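Local coordinates for alanine glyoxylate transaminase (Thermococcus litoralis, PDB 2ZC0), which probably catalyses transfer of the amino group of alanine to glyoxylate, using pyridoxal 5'-phosphate as cofactor, at residues 214-219 / 245-250; 81-86 / 286-291; 178-183 / 228-233; 92-97 / 257-262. One frame throughout, in Å; residues are numbered along the deposited sequence.

Interaction 1: 214-219 / 245-250. With PMP (4'-deoxy-4'-aminopyridoxal-5'-phosphate), chain F.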
loop_
_atom_site.group_PDB
_atom_site.type_symbol
_atom_site.label_atom_id
_atom_site.label_comp_id
_atom_site.label_asym_id
_atom_site.label_seq_id
_atom_site.Cartn_x
_atom_site.Cartn_y
_atom_site.Cartn_z
ATOM N N ASP A 214 -3.084 26.249 1.085
ATOM C CA ASP A 214 -1.994 26.568 1.997
ATOM C C ASP A 214 -1.994 28.080 2.229
ATOM O O ASP A 214 -1.733 28.851 1.315
ATOM C CB ASP A 214 -0.678 26.101 1.380
ATOM C CG ASP A 214 0.457 26.052 2.372
ATOM O OD1 ASP A 214 1.323 25.175 2.205
ATOM O OD2 ASP A 214 0.512 26.881 3.296
ATOM N N THR A 215 -2.287 28.475 3.467
ATOM C CA THR A 215 -2.380 29.874 3.887
ATOM C C THR A 215 -1.173 30.346 4.707
ATOM O O THR A 215 -1.289 31.247 5.546
ATOM C CB THR A 215 -3.645 30.086 4.750
ATOM O OG1 THR A 215 -3.550 29.272 5.935
ATOM C CG2 THR A 215 -4.889 29.701 3.981
ATOM N N ALA A 216 -0.020 29.735 4.466
ATOM C CA ALA A 216 1.198 30.084 5.191
ATOM C C ALA A 216 1.574 31.569 5.141
ATOM O O ALA A 216 2.084 32.113 6.119
ATOM C CB ALA A 216 2.367 29.239 4.683
ATOM N N TYR A 217 1.315 32.239 4.023
ATOM C CA TYR A 217 1.682 33.648 3.907
ATOM C C TYR A 217 0.525 34.632 3.811
ATOM O O TYR A 217 0.716 35.775 3.384
ATOM C CB TYR A 217 2.624 33.822 2.704
ATOM C CG TYR A 217 3.828 32.910 2.789
ATOM C CD1 TYR A 217 3.858 31.690 2.100
ATOM C CD2 TYR A 217 4.882 33.203 3.658
ATOM C CE1 TYR A 217 4.903 30.779 2.287
ATOM C CE2 TYR A 217 5.928 32.304 3.854
ATOM C CZ TYR A 217 5.929 31.092 3.168
ATOM O OH TYR A 217 6.945 30.194 3.408
ATOM N N ASN A 218 -0.665 34.212 4.225
ATOM C CA ASN A 218 -1.840 35.075 4.155
ATOM C C ASN A 218 -1.720 36.304 5.017
ATOM O O ASN A 218 -2.426 37.287 4.806
ATOM C CB ASN A 218 -3.092 34.292 4.559
ATOM C CG ASN A 218 -3.530 33.350 3.482
ATOM O OD1 ASN A 218 -2.702 32.883 2.698
ATOM N ND2 ASN A 218 -4.821 33.059 3.422
ATOM N N PHE A 219 -0.821 36.247 5.989
ATOM C CA PHE A 219 -0.628 37.365 6.886
ATOM C C PHE A 219 0.652 38.141 6.605
ATOM O O PHE A 219 1.057 38.981 7.398
ATOM C CB PHE A 219 -0.686 36.869 8.331
ATOM C CG PHE A 219 -1.958 36.136 8.651
ATOM C CD1 PHE A 219 -1.968 34.748 8.766
ATOM C CD2 PHE A 219 -3.160 36.825 8.767
ATOM C CE1 PHE A 219 -3.159 34.058 8.987
ATOM C CE2 PHE A 219 -4.358 36.145 8.987
ATOM C CZ PHE A 219 -4.356 34.757 9.096
ATOM N N LEU A 245 0.897 29.864 12.114
ATOM C CA LEU A 245 1.263 31.149 12.701
ATOM C C LEU A 245 2.779 31.275 12.708
ATOM O O LEU A 245 3.324 32.248 13.230
ATOM C CB LEU A 245 0.773 31.245 14.149
ATOM C CG LEU A 245 -0.564 31.898 14.498
ATOM C CD1 LEU A 245 -0.752 31.829 16.005
ATOM C CD2 LEU A 245 -0.584 33.354 14.032
ATOM N N SER A 246 3.457 30.284 12.135
ATOM C CA SER A 246 4.910 30.289 12.107
ATOM C C SER A 246 5.521 31.580 11.537
ATOM O O SER A 246 6.512 32.071 12.064
ATOM C CB SER A 246 5.432 29.060 11.345
ATOM O OG SER A 246 5.020 29.067 9.993
ATOM N N LYS A 247 4.926 32.143 10.487
ATOM C CA LYS A 247 5.473 33.370 9.903
ATOM C C LYS A 247 5.086 34.624 10.684
ATOM O O LYS A 247 5.481 35.728 10.322
ATOM C CB LYS A 247 5.030 33.524 8.445
ATOM C CG LYS A 247 5.215 32.265 7.608
ATOM C CD LYS A 247 6.652 31.778 7.643
ATOM C CE LYS A 247 6.724 30.287 7.338
ATOM N NZ LYS A 247 6.138 29.947 6.011
ATOM N N VAL A 248 4.319 34.445 11.752
ATOM C CA VAL A 248 3.880 35.561 12.570
ATOM C C VAL A 248 4.467 35.474 13.974
ATOM O O VAL A 248 5.224 36.347 14.405
ATOM C CB VAL A 248 2.338 35.589 12.689
ATOM C CG1 VAL A 248 1.896 36.699 13.636
ATOM C CG2 VAL A 248 1.709 35.770 11.310
ATOM N N LEU A 249 4.111 34.408 14.685
ATOM C CA LEU A 249 4.575 34.199 16.048
ATOM C C LEU A 249 6.018 33.712 16.080
ATOM O O LEU A 249 6.789 34.061 16.972
ATOM C CB LEU A 249 3.664 33.186 16.746
ATOM C CG LEU A 249 3.993 32.844 18.203
ATOM C CD1 LEU A 249 3.724 34.061 19.101
ATOM C CD2 LEU A 249 3.135 31.659 18.643
ATOM N N GLY A 250 6.384 32.910 15.092
ATOM C CA GLY A 250 7.721 32.359 15.052
ATOM C C GLY A 250 7.655 30.981 14.425
ATOM O O GLY A 250 6.842 30.137 14.796
HETATM N N1 PMP F . 3.522 25.840 3.614
HETATM C C2 PMP F . 4.397 26.592 2.910
HETATM C C2A PMP F . 3.973 27.005 1.499
HETATM C C3 PMP F . 5.647 26.983 3.461
HETATM O O3 PMP F . 6.522 27.752 2.707
HETATM C C4 PMP F . 5.982 26.554 4.800
HETATM C C4A PMP F . 7.337 26.983 5.393
HETATM N N4A PMP F . 8.215 25.858 5.712
HETATM C C5 PMP F . 4.946 25.696 5.555
HETATM C C6 PMP F . 3.731 25.369 4.905
HETATM C C5A PMP F . 5.175 25.178 6.988
HETATM O O4P PMP F . 5.221 26.047 7.674
HETATM P P PMP F . 5.394 25.550 9.260
HETATM O O1P PMP F . 3.954 25.858 10.455
HETATM O O2P PMP F . 6.870 26.564 9.928
HETATM O O3P PMP F . 5.807 23.790 9.418
HETATM O O HOH W 1 2.401 32.190 9.262
#
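Tyr217 and Lys247 meet beside the cofactor, where loops following the parallel strands 210-214 and 239-244 form part of the pyridoxal-phosphate site of a class-I (fold type I) aminotransferase. Lys247 NZ donates a 2.7 Å hydrogen bond to Tyr217 OH. That oxygen also pairs with PMP O3 at 2.6 Å, a bond in which either oxygen could be the donor. O3 stands at the edge of the tyrosine ring, near its plane, whereas the amine approaches obliquely. Lys247 NZ lies 3.3 Å from PMP C4A, consistent with the lysine that forms the internal aldimine in this family; here the cofactor is in its amino form. Bends at chi2 (-56°) and chi4 (58°) curl the lysine past Tyr217, its CG resting 3.5 Å from Ala216 O. Replacing Tyr217 by phenylalanine would probably leave Lys247 NZ and PMP O3 without their common partner and the amine freer to swing.

Further round the cofactor, Asp214 OD1 lies 2.7 Å from PMP N1 and is also hydrogen-bonded to Tyr179 OH. Its other oxygen, OD2, accepts from Ala216 N in an Asx turn, which steadies the carboxylate. Ala216 CB packs both near the pyridine nitrogen and over one face of the Tyr217 ring, toward its rim, while Tyr71 of the second subunit packs on Lys247. In the outer shell, Phe219 CB touches Val248 CG2 at 4.0 Å. A water joins the backbones, donating to Ala216 O and accepting from Lys247 N at 2.8 Å.

Interaction 2: 81-86 / 286-291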
loop_
_atom_site.group_PDB
_atom_site.type_symbol
_atom_site.label_atom_id
_atom_site.label_comp_id
_atom_site.label_asym_id
_atom_site.label_seq_id
_atom_site.Cartn_x
_atom_site.Cartn_y
_atom_site.Cartn_z
ATOM N N ARG A 81 -8.370 27.333 19.864
ATOM C CA ARG A 81 -9.235 27.095 18.724
ATOM C C ARG A 81 -10.252 28.233 18.591
ATOM O O ARG A 81 -10.525 28.702 17.486
ATOM C CB ARG A 81 -9.942 25.736 18.866
ATOM C CG ARG A 81 -9.094 24.522 18.422
ATOM C CD ARG A 81 -9.340 23.309 19.323
ATOM N NE ARG A 81 -10.765 23.122 19.581
ATOM C CZ ARG A 81 -11.259 22.454 20.616
ATOM N NH1 ARG A 81 -12.569 22.341 20.757
ATOM N NH2 ARG A 81 -10.450 21.909 21.513
ATOM N N GLU A 82 -10.795 28.692 19.716
ATOM C CA GLU A 82 -11.760 29.788 19.684
ATOM C C GLU A 82 -11.082 31.090 19.254
ATOM O O GLU A 82 -11.604 31.815 18.406
ATOM C CB GLU A 82 -12.429 29.951 21.056
ATOM C CG GLU A 82 -13.386 28.816 21.393
ATOM C CD GLU A 82 -13.828 28.806 22.848
ATOM O OE1 GLU A 82 -14.715 27.993 23.193
ATOM O OE2 GLU A 82 -13.286 29.602 23.649
ATOM N N GLU A 83 -9.914 31.383 19.813
ATOM C CA GLU A 83 -9.205 32.602 19.440
ATOM C C GLU A 83 -8.807 32.608 17.966
ATOM O O GLU A 83 -8.896 33.642 17.307
ATOM C CB GLU A 83 -7.971 32.802 20.322
ATOM C CG GLU A 83 -8.298 33.428 21.669
ATOM C CD GLU A 83 -8.805 34.860 21.540
ATOM O OE1 GLU A 83 -9.665 35.263 22.357
ATOM O OE2 GLU A 83 -8.337 35.586 20.627
ATOM N N LEU A 84 -8.378 31.456 17.451
ATOM C CA LEU A 84 -7.986 31.342 16.047
ATOM C C LEU A 84 -9.182 31.548 15.141
ATOM O O LEU A 84 -9.066 32.122 14.055
ATOM C CB LEU A 84 -7.378 29.970 15.768
ATOM C CG LEU A 84 -5.937 29.809 16.236
ATOM C CD1 LEU A 84 -5.486 28.368 16.080
ATOM C CD2 LEU A 84 -5.056 30.756 15.406
ATOM N N ALA A 85 -10.333 31.066 15.589
ATOM C CA ALA A 85 -11.551 31.210 14.811
ATOM C C ALA A 85 -11.889 32.697 14.662
ATOM O O ALA A 85 -12.262 33.145 13.583
ATOM C CB ALA A 85 -12.687 30.473 15.493
ATOM N N ALA A 86 -11.750 33.452 15.751
ATOM C CA ALA A 86 -12.030 34.888 15.759
ATOM C C ALA A 86 -10.951 35.610 14.981
ATOM O O ALA A 86 -11.221 36.559 14.244
ATOM C CB ALA A 86 -12.062 35.412 17.196
ATOM N N ILE A 286 1.353 30.281 24.537
ATOM C CA ILE A 286 2.035 31.500 24.123
ATOM C C ILE A 286 1.206 32.169 23.021
ATOM O O ILE A 286 1.006 33.387 23.029
ATOM C CB ILE A 286 3.449 31.213 23.566
ATOM C CG1 ILE A 286 4.413 30.844 24.696
ATOM C CG2 ILE A 286 3.980 32.442 22.827
ATOM C CD1 ILE A 286 5.845 30.647 24.218
ATOM N N ALA A 287 0.733 31.361 22.075
ATOM C CA ALA A 287 -0.076 31.837 20.951
ATOM C C ALA A 287 -1.443 32.333 21.406
ATOM O O ALA A 287 -2.016 33.245 20.806
ATOM C CB ALA A 287 -0.255 30.714 19.920
ATOM N N LEU A 288 -1.965 31.713 22.462
ATOM C CA LEU A 288 -3.262 32.086 23.004
ATOM C C LEU A 288 -3.220 33.492 23.597
ATOM O O LEU A 288 -4.119 34.299 23.356
ATOM C CB LEU A 288 -3.698 31.089 24.079
ATOM C CG LEU A 288 -5.015 31.420 24.787
ATOM C CD1 LEU A 288 -6.146 31.527 23.772
ATOM C CD2 LEU A 288 -5.310 30.351 25.814
ATOM N N GLU A 289 -2.182 33.774 24.382
ATOM C CA GLU A 289 -2.019 35.089 24.995
ATOM C C GLU A 289 -1.688 36.124 23.934
ATOM O O GLU A 289 -2.216 37.232 23.947
ATOM C CB GLU A 289 -0.903 35.068 26.041
ATOM C CG GLU A 289 -1.325 34.493 27.377
ATOM C CD GLU A 289 -2.563 35.179 27.929
ATOM O OE1 GLU A 289 -2.555 36.422 28.052
ATOM O OE2 GLU A 289 -3.545 34.469 28.234
ATOM N N TYR A 290 -0.800 35.755 23.018
ATOM C CA TYR A 290 -0.400 36.639 21.937
ATOM C C TYR A 290 -1.653 37.178 21.254
ATOM O O TYR A 290 -1.792 38.382 21.036
ATOM C CB TYR A 290 0.443 35.864 20.933
ATOM C CG TYR A 290 0.888 36.662 19.732
ATOM C CD1 TYR A 290 2.110 37.337 19.729
ATOM C CD2 TYR A 290 0.094 36.733 18.590
ATOM C CE1 TYR A 290 2.526 38.060 18.614
ATOM C CE2 TYR A 290 0.500 37.458 17.472
ATOM C CZ TYR A 290 1.716 38.118 17.492
ATOM O OH TYR A 290 2.111 38.842 16.394
ATOM N N LEU A 291 -2.576 36.280 20.930
ATOM C CA LEU A 291 -3.802 36.685 20.260
ATOM C C LEU A 291 -4.746 37.481 21.154
ATOM O O LEU A 291 -5.213 38.550 20.767
ATOM C CB LEU A 291 -4.533 35.461 19.703
ATOM C CG LEU A 291 -3.856 34.736 18.538
ATOM C CD1 LEU A 291 -4.751 33.587 18.094
ATOM C CD2 LEU A 291 -3.606 35.700 17.375
#
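A helix-helix crossing brings Glu83 and Leu84 of helix 78-91 against Leu288 and Leu291 of helix 281-292, on the outer part of the large domain of this aminotransferase. The two short segments run in broadly the same direction, inclined by 42°, with their axes 9.8 Å apart at closest approach. That separation suits a contact made through side chains, and no hydrogen bond links the two segments.

Glu83 contributes chiefly its aliphatic stem. Its CG comes within 3.6 Å of Leu288 CD1, the two side chains crossing at about a right angle. CB, one atom nearer the backbone, lies 4.0 Å from Leu291 CD1, so the stem meets two leucines that stand three residues apart on the facing helix. The glutamate bends at chi2 (-66°) and turns back along Leu291, the two side chains sliding past each other in opposite directions; OE2 ends 3.9 Å from Leu291 CB. A partly exposed acidic residue is thus accommodated at the margin of an apolar contact, its methylenes spread over leucine methyls.

Leu84 works from the more deeply buried side. Besides the helix crossing, it packs on Ile101 and Ile103 of strand 101-104, which ties the pair of helices to the central sheet. On the other helix, Ile286 leans on helix 51-64 and Tyr290 on helix 295-322, placing the segment within a layer of helices. Leu84 and Leu291 cross at about a right angle, and their meeting point is a methyl-to-methyl contact of 3.9 Å between Leu84 CD2 and Leu291 CD1.

Interaction 3: 178-183 / 228-233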
loop_
_atom_site.group_PDB
_atom_site.type_symbol
_atom_site.label_atom_id
_atom_site.label_comp_id
_atom_site.label_asym_id
_atom_site.label_seq_id
_atom_site.Cartn_x
_atom_site.Cartn_y
_atom_site.Cartn_z
ATOM N N ILE A 178 -6.116 18.853 -5.156
ATOM C CA ILE A 178 -5.363 19.927 -5.764
ATOM C C ILE A 178 -4.807 20.692 -4.580
ATOM O O ILE A 178 -5.569 21.139 -3.735
ATOM C CB ILE A 178 -6.254 20.886 -6.564
ATOM C CG1 ILE A 178 -6.742 20.219 -7.845
ATOM C CG2 ILE A 178 -5.476 22.166 -6.861
ATOM C CD1 ILE A 178 -7.669 21.113 -8.658
ATOM N N TYR A 179 -3.483 20.785 -4.506
ATOM C CA TYR A 179 -2.788 21.513 -3.453
ATOM C C TYR A 179 -2.356 22.842 -4.078
ATOM O O TYR A 179 -1.711 22.856 -5.140
ATOM C CB TYR A 179 -1.555 20.734 -2.989
ATOM C CG TYR A 179 -0.572 21.508 -2.119
ATOM C CD1 TYR A 179 0.676 21.882 -2.615
ATOM C CD2 TYR A 179 -0.884 21.868 -0.808
ATOM C CE1 TYR A 179 1.586 22.598 -1.835
ATOM C CE2 TYR A 179 0.031 22.591 -0.009
ATOM C CZ TYR A 179 1.261 22.946 -0.547
ATOM O OH TYR A 179 2.174 23.669 0.204
ATOM N N THR A 180 -2.714 23.946 -3.422
ATOM C CA THR A 180 -2.374 25.272 -3.913
ATOM C C THR A 180 -1.985 26.240 -2.795
ATOM O O THR A 180 -2.470 26.137 -1.668
ATOM C CB THR A 180 -3.563 25.877 -4.716
ATOM O OG1 THR A 180 -3.289 27.247 -5.039
ATOM C CG2 THR A 180 -4.843 25.808 -3.898
ATOM N N ILE A 181 -1.093 27.168 -3.129
ATOM C CA ILE A 181 -0.611 28.204 -2.213
ATOM C C ILE A 181 -0.970 29.518 -2.930
ATOM O O ILE A 181 -0.118 30.155 -3.554
ATOM C CB ILE A 181 0.927 28.128 -2.058
ATOM C CG1 ILE A 181 1.352 26.670 -1.811
ATOM C CG2 ILE A 181 1.383 29.050 -0.926
ATOM C CD1 ILE A 181 2.857 26.422 -1.847
ATOM N N PRO A 182 -2.247 29.932 -2.855
ATOM C CA PRO A 182 -2.735 31.160 -3.502
ATOM C C PRO A 182 -1.984 32.461 -3.209
ATOM O O PRO A 182 -1.683 33.215 -4.132
ATOM C CB PRO A 182 -4.203 31.221 -3.058
ATOM C CG PRO A 182 -4.555 29.761 -2.837
ATOM C CD PRO A 182 -3.334 29.269 -2.110
ATOM N N THR A 183 -1.670 32.724 -1.945
ATOM C CA THR A 183 -0.990 33.967 -1.592
ATOM C C THR A 183 0.482 33.861 -1.174
ATOM O O THR A 183 0.837 33.081 -0.266
ATOM C CB THR A 183 -1.756 34.701 -0.479
ATOM O OG1 THR A 183 -3.106 34.926 -0.897
ATOM C CG2 THR A 183 -1.106 36.038 -0.175
ATOM N N VAL A 228 -9.328 37.382 -0.689
ATOM C CA VAL A 228 -9.797 36.467 0.326
ATOM C C VAL A 228 -9.433 35.034 -0.036
ATOM O O VAL A 228 -9.292 34.685 -1.216
ATOM C CB VAL A 228 -11.332 36.584 0.525
ATOM C CG1 VAL A 228 -11.710 38.040 0.758
ATOM C CG2 VAL A 228 -12.066 36.031 -0.678
ATOM N N PRO A 229 -9.243 34.189 0.988
ATOM C CA PRO A 229 -8.896 32.778 0.810
ATOM C C PRO A 229 -9.986 32.075 0.025
ATOM O O PRO A 229 -11.139 32.511 0.024
ATOM C CB PRO A 229 -8.823 32.266 2.240
ATOM C CG PRO A 229 -8.344 33.462 3.002
ATOM C CD PRO A 229 -9.157 34.580 2.409
ATOM N N LEU A 230 -9.622 30.991 -0.652
ATOM C CA LEU A 230 -10.602 30.215 -1.402
ATOM C C LEU A 230 -11.626 29.680 -0.403
ATOM O O LEU A 230 -12.804 29.545 -0.719
ATOM C CB LEU A 230 -9.930 29.047 -2.112
ATOM C CG LEU A 230 -8.781 29.328 -3.083
ATOM C CD1 LEU A 230 -8.003 28.044 -3.340
ATOM C CD2 LEU A 230 -9.336 29.896 -4.397
ATOM N N LYS A 231 -11.181 29.388 0.812
ATOM C CA LYS A 231 -12.091 28.855 1.809
ATOM C C LYS A 231 -13.243 29.805 2.136
ATOM O O LYS A 231 -14.339 29.356 2.485
ATOM C CB LYS A 231 -11.339 28.495 3.092
ATOM C CG LYS A 231 -12.196 27.725 4.088
ATOM C CD LYS A 231 -12.762 26.482 3.435
ATOM C CE LYS A 231 -13.566 25.628 4.404
ATOM N NZ LYS A 231 -14.247 24.523 3.652
ATOM N N ALA A 232 -13.004 31.110 2.018
ATOM C CA ALA A 232 -14.039 32.105 2.308
ATOM C C ALA A 232 -15.069 32.123 1.183
ATOM O O ALA A 232 -16.155 32.689 1.318
ATOM C CB ALA A 232 -13.411 33.483 2.475
ATOM N N LEU A 233 -14.716 31.486 0.072
ATOM C CA LEU A 233 -15.586 31.389 -1.098
ATOM C C LEU A 233 -16.066 29.945 -1.271
ATOM O O LEU A 233 -16.727 29.614 -2.260
ATOM C CB LEU A 233 -14.811 31.809 -2.351
ATOM C CG LEU A 233 -14.649 33.280 -2.767
ATOM C CD1 LEU A 233 -14.838 34.230 -1.586
ATOM C CD2 LEU A 233 -13.277 33.444 -3.404
#
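Leu230 carries this buried contact, reaching from the loop 228-233 to Thr180 and Pro182 at the end of strand 175-180. Followed in order, the loop starts with Val228, which turns away and packs on Met194 of helix 194-207. Pro229 comes next; its carbonyl oxygen accepts from Ala232 N at 3.1 Å, beginning the tight turn that continues as 3-10 segment 231-233.

Leu230 then points at the strand. With CG anti to its carbonyl carbon (chi1 -57°), its CD1 methyl is brought up against two neighbours on the strand segment. Thr180 CG2 meets it tip to tip at 3.9 Å, while the ring of Pro182 crosses obliquely, its CG also 3.9 Å away. Thr180 splits its roles: OG1 is directed to Glu128 OE2 as a hydrogen-bond partner, and the methyl is left to face the leucine. The backbone N of Leu230 is hydrogen-bonded to Glu213 OE1 and that of Lys231 to Glu213 OE2, so one carboxylate grips the start of the turn and fixes the base from which Leu230 projects.

Lys231 NZ forms salt bridges with Asp234 and Glu261, and Leu233, whose N bonds to Leu230 O at 2.8 Å, covers helix 194-207. The neighbouring Ile181 touches PMP. This is a loop anchored over the C-terminal end of a parallel strand, the edge at which fold type I aminotransferases build their cofactor site.

Interaction 4: 92-97 / 257-262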
loop_
_atom_site.group_PDB
_atom_site.type_symbol
_atom_site.label_atom_id
_atom_site.label_comp_id
_atom_site.label_asym_id
_atom_site.label_seq_id
_atom_site.Cartn_x
_atom_site.Cartn_y
_atom_site.Cartn_z
ATOM N N ASP A 92 -8.723 37.449 8.112
ATOM C CA ASP A 92 -8.593 36.604 6.920
ATOM C C ASP A 92 -9.947 36.264 6.279
ATOM O O ASP A 92 -10.047 35.309 5.506
ATOM C CB ASP A 92 -7.829 35.310 7.270
ATOM C CG ASP A 92 -6.971 34.784 6.105
ATOM O OD1 ASP A 92 -6.475 35.604 5.298
ATOM O OD2 ASP A 92 -6.770 33.553 6.007
ATOM N N HIS A 93 -10.976 37.055 6.587
ATOM C CA HIS A 93 -12.324 36.840 6.043
ATOM C C HIS A 93 -12.821 35.406 6.155
ATOM O O HIS A 93 -13.544 34.924 5.280
ATOM C CB HIS A 93 -12.386 37.243 4.567
ATOM C CG HIS A 93 -12.554 38.711 4.347
ATOM N ND1 HIS A 93 -11.537 39.617 4.558
ATOM C CD2 HIS A 93 -13.634 39.435 3.969
ATOM C CE1 HIS A 93 -11.984 40.837 4.319
ATOM N NE2 HIS A 93 -13.252 40.755 3.960
ATOM N N LEU A 94 -12.458 34.719 7.227
ATOM C CA LEU A 94 -12.887 33.343 7.356
ATOM C C LEU A 94 -13.840 33.083 8.511
ATOM O O LEU A 94 -13.491 33.274 9.673
ATOM C CB LEU A 94 -11.661 32.447 7.472
ATOM C CG LEU A 94 -11.869 30.972 7.139
ATOM C CD1 LEU A 94 -12.631 30.826 5.820
ATOM C CD2 LEU A 94 -10.509 30.303 7.064
ATOM N N GLU A 95 -15.056 32.660 8.183
ATOM C CA GLU A 95 -16.045 32.341 9.205
ATOM C C GLU A 95 -15.966 30.825 9.396
ATOM O O GLU A 95 -16.515 30.067 8.600
ATOM C CB GLU A 95 -17.448 32.738 8.730
ATOM C CG GLU A 95 -18.551 32.576 9.777
ATOM C CD GLU A 95 -18.495 33.641 10.866
ATOM O OE1 GLU A 95 -18.462 34.846 10.517
ATOM O OE2 GLU A 95 -18.491 33.277 12.067
ATOM N N VAL A 96 -15.268 30.385 10.436
ATOM C CA VAL A 96 -15.119 28.956 10.704
ATOM C C VAL A 96 -15.393 28.639 12.163
ATOM O O VAL A 96 -15.091 29.435 13.043
ATOM C CB VAL A 96 -13.678 28.469 10.400
ATOM C CG1 VAL A 96 -12.699 29.124 11.360
ATOM C CG2 VAL A 96 -13.590 26.962 10.543
ATOM N N SER A 97 -15.949 27.464 12.421
ATOM C CA SER A 97 -16.232 27.053 13.789
ATOM C C SER A 97 -14.956 26.569 14.489
ATOM O O SER A 97 -14.078 25.985 13.866
ATOM C CB SER A 97 -17.266 25.925 13.800
ATOM O OG SER A 97 -17.349 25.346 15.090
ATOM N N TRP A 257 -2.440 24.582 11.772
ATOM C CA TRP A 257 -3.784 24.057 11.885
ATOM C C TRP A 257 -4.375 23.518 10.595
ATOM O O TRP A 257 -3.888 23.785 9.494
ATOM C CB TRP A 257 -4.721 25.133 12.466
ATOM C CG TRP A 257 -4.766 26.408 11.649
ATOM C CD1 TRP A 257 -5.459 26.619 10.489
ATOM C CD2 TRP A 257 -4.015 27.609 11.884
ATOM N NE1 TRP A 257 -5.187 27.872 9.987
ATOM C CE2 TRP A 257 -4.302 28.501 10.822
ATOM C CE3 TRP A 257 -3.125 28.017 12.884
ATOM C CZ2 TRP A 257 -3.727 29.776 10.730
ATOM C CZ3 TRP A 257 -2.549 29.283 12.795
ATOM C CH2 TRP A 257 -2.854 30.152 11.723
ATOM N N ILE A 258 -5.416 22.716 10.765
ATOM C CA ILE A 258 -6.157 22.151 9.672
ATOM C C ILE A 258 -7.569 22.684 9.853
ATOM O O ILE A 258 -8.024 22.903 10.978
ATOM C CB ILE A 258 -6.243 20.613 9.760
ATOM C CG1 ILE A 258 -4.916 19.976 9.373
ATOM C CG2 ILE A 258 -7.351 20.100 8.854
ATOM C CD1 ILE A 258 -4.937 18.469 9.434
ATOM N N ILE A 259 -8.252 22.916 8.744
ATOM C CA ILE A 259 -9.636 23.344 8.792
ATOM C C ILE A 259 -10.257 22.431 7.761
ATOM O O ILE A 259 -9.942 22.525 6.574
ATOM C CB ILE A 259 -9.865 24.806 8.348
ATOM C CG1 ILE A 259 -9.227 25.796 9.324
ATOM C CG2 ILE A 259 -11.372 25.080 8.309
ATOM C CD1 ILE A 259 -9.429 27.267 8.879
ATOM N N ALA A 260 -11.095 21.521 8.241
ATOM C CA ALA A 260 -11.785 20.547 7.417
ATOM C C ALA A 260 -13.153 20.303 8.044
ATOM O O ALA A 260 -13.474 20.849 9.109
ATOM C CB ALA A 260 -10.990 19.242 7.368
ATOM N N GLU A 261 -13.949 19.462 7.396
ATOM C CA GLU A 261 -15.290 19.178 7.877
ATOM C C GLU A 261 -15.659 17.739 7.668
ATOM O O GLU A 261 -14.937 16.996 7.021
ATOM C CB GLU A 261 -16.309 20.061 7.146
ATOM C CG GLU A 261 -16.272 21.518 7.566
ATOM C CD GLU A 261 -16.198 22.461 6.379
ATOM O OE1 GLU A 261 -17.116 22.436 5.524
ATOM O OE2 GLU A 261 -15.211 23.225 6.304
ATOM N N GLY A 262 -16.792 17.355 8.242
ATOM C CA GLY A 262 -17.290 16.000 8.106
ATOM C C GLY A 262 -16.344 14.864 8.438
ATOM O O GLY A 262 -15.572 14.928 9.380
#
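Leu94 and Val96 close over Ile259, and the whole contact between segments 92-97 and 257-262 is apolar. Ile259 divides its two branches between them. Its CD1 reaches tip to tip toward Leu94 CD2 at 3.7 Å, and its CG2 meets Val96 CG2 in the same manner, also at 3.7 Å. The fork follows from chi1 of -67°, which sets CG1 anti to the carbonyl carbon and CG2 anti to the backbone N, sending the ethyl arm to one partner and the lone methyl to the other. Leu88 of helix 78-91 also touches both Ile259 and Leu94, and Val96 packs on Ile101, so helix, loop and strand share one small core.

Backbone hydrogen bonds hold each side in place. Leu94 is tied to Leu88, which secures the loop to the helix it leaves, while Ile259 pairs with Val241 and Ile258 with Val102 on the strands flanking it.

Polar links lie at the ends. Asp92 OD2 is hydrogen-bonded to Asn218 ND2, and Glu261 OE2 forms a salt bridge with Lys231 NZ; Glu261 also packs on Tyr3 of the second subunit. Together these contacts seat the connection from helix 78-91 to strand 101-104 against strand 256-259, the strand that runs antiparallel to both its neighbours in the mixed central sheet of the fold type I large domain.

How the interactions relate
From the N terminus, helix 78-91 supplies 81-86, and interaction 2 closes the longest loop when the chain reaches 286-291. Interaction 4, opened at 92-97 and closed at 257-262, nests inside it. Within both lie interactions 3 and 1, which cross: 178-183 comes first, then 214-219, then 228-233 closes interaction 3 before 245-250 closes interaction 1. Interactions 1 and 3 join loops at the C-terminal ends of parallel strands around the cofactor; interaction 4 ties the loop after helix 78-91 to strand 256-259, next to the edge strand 101-104, and interaction 2 the helices outside. Interactions 2 and 3 do not touch, whereas interaction 1 borders all the others, for instance through Leu249 against Ala287.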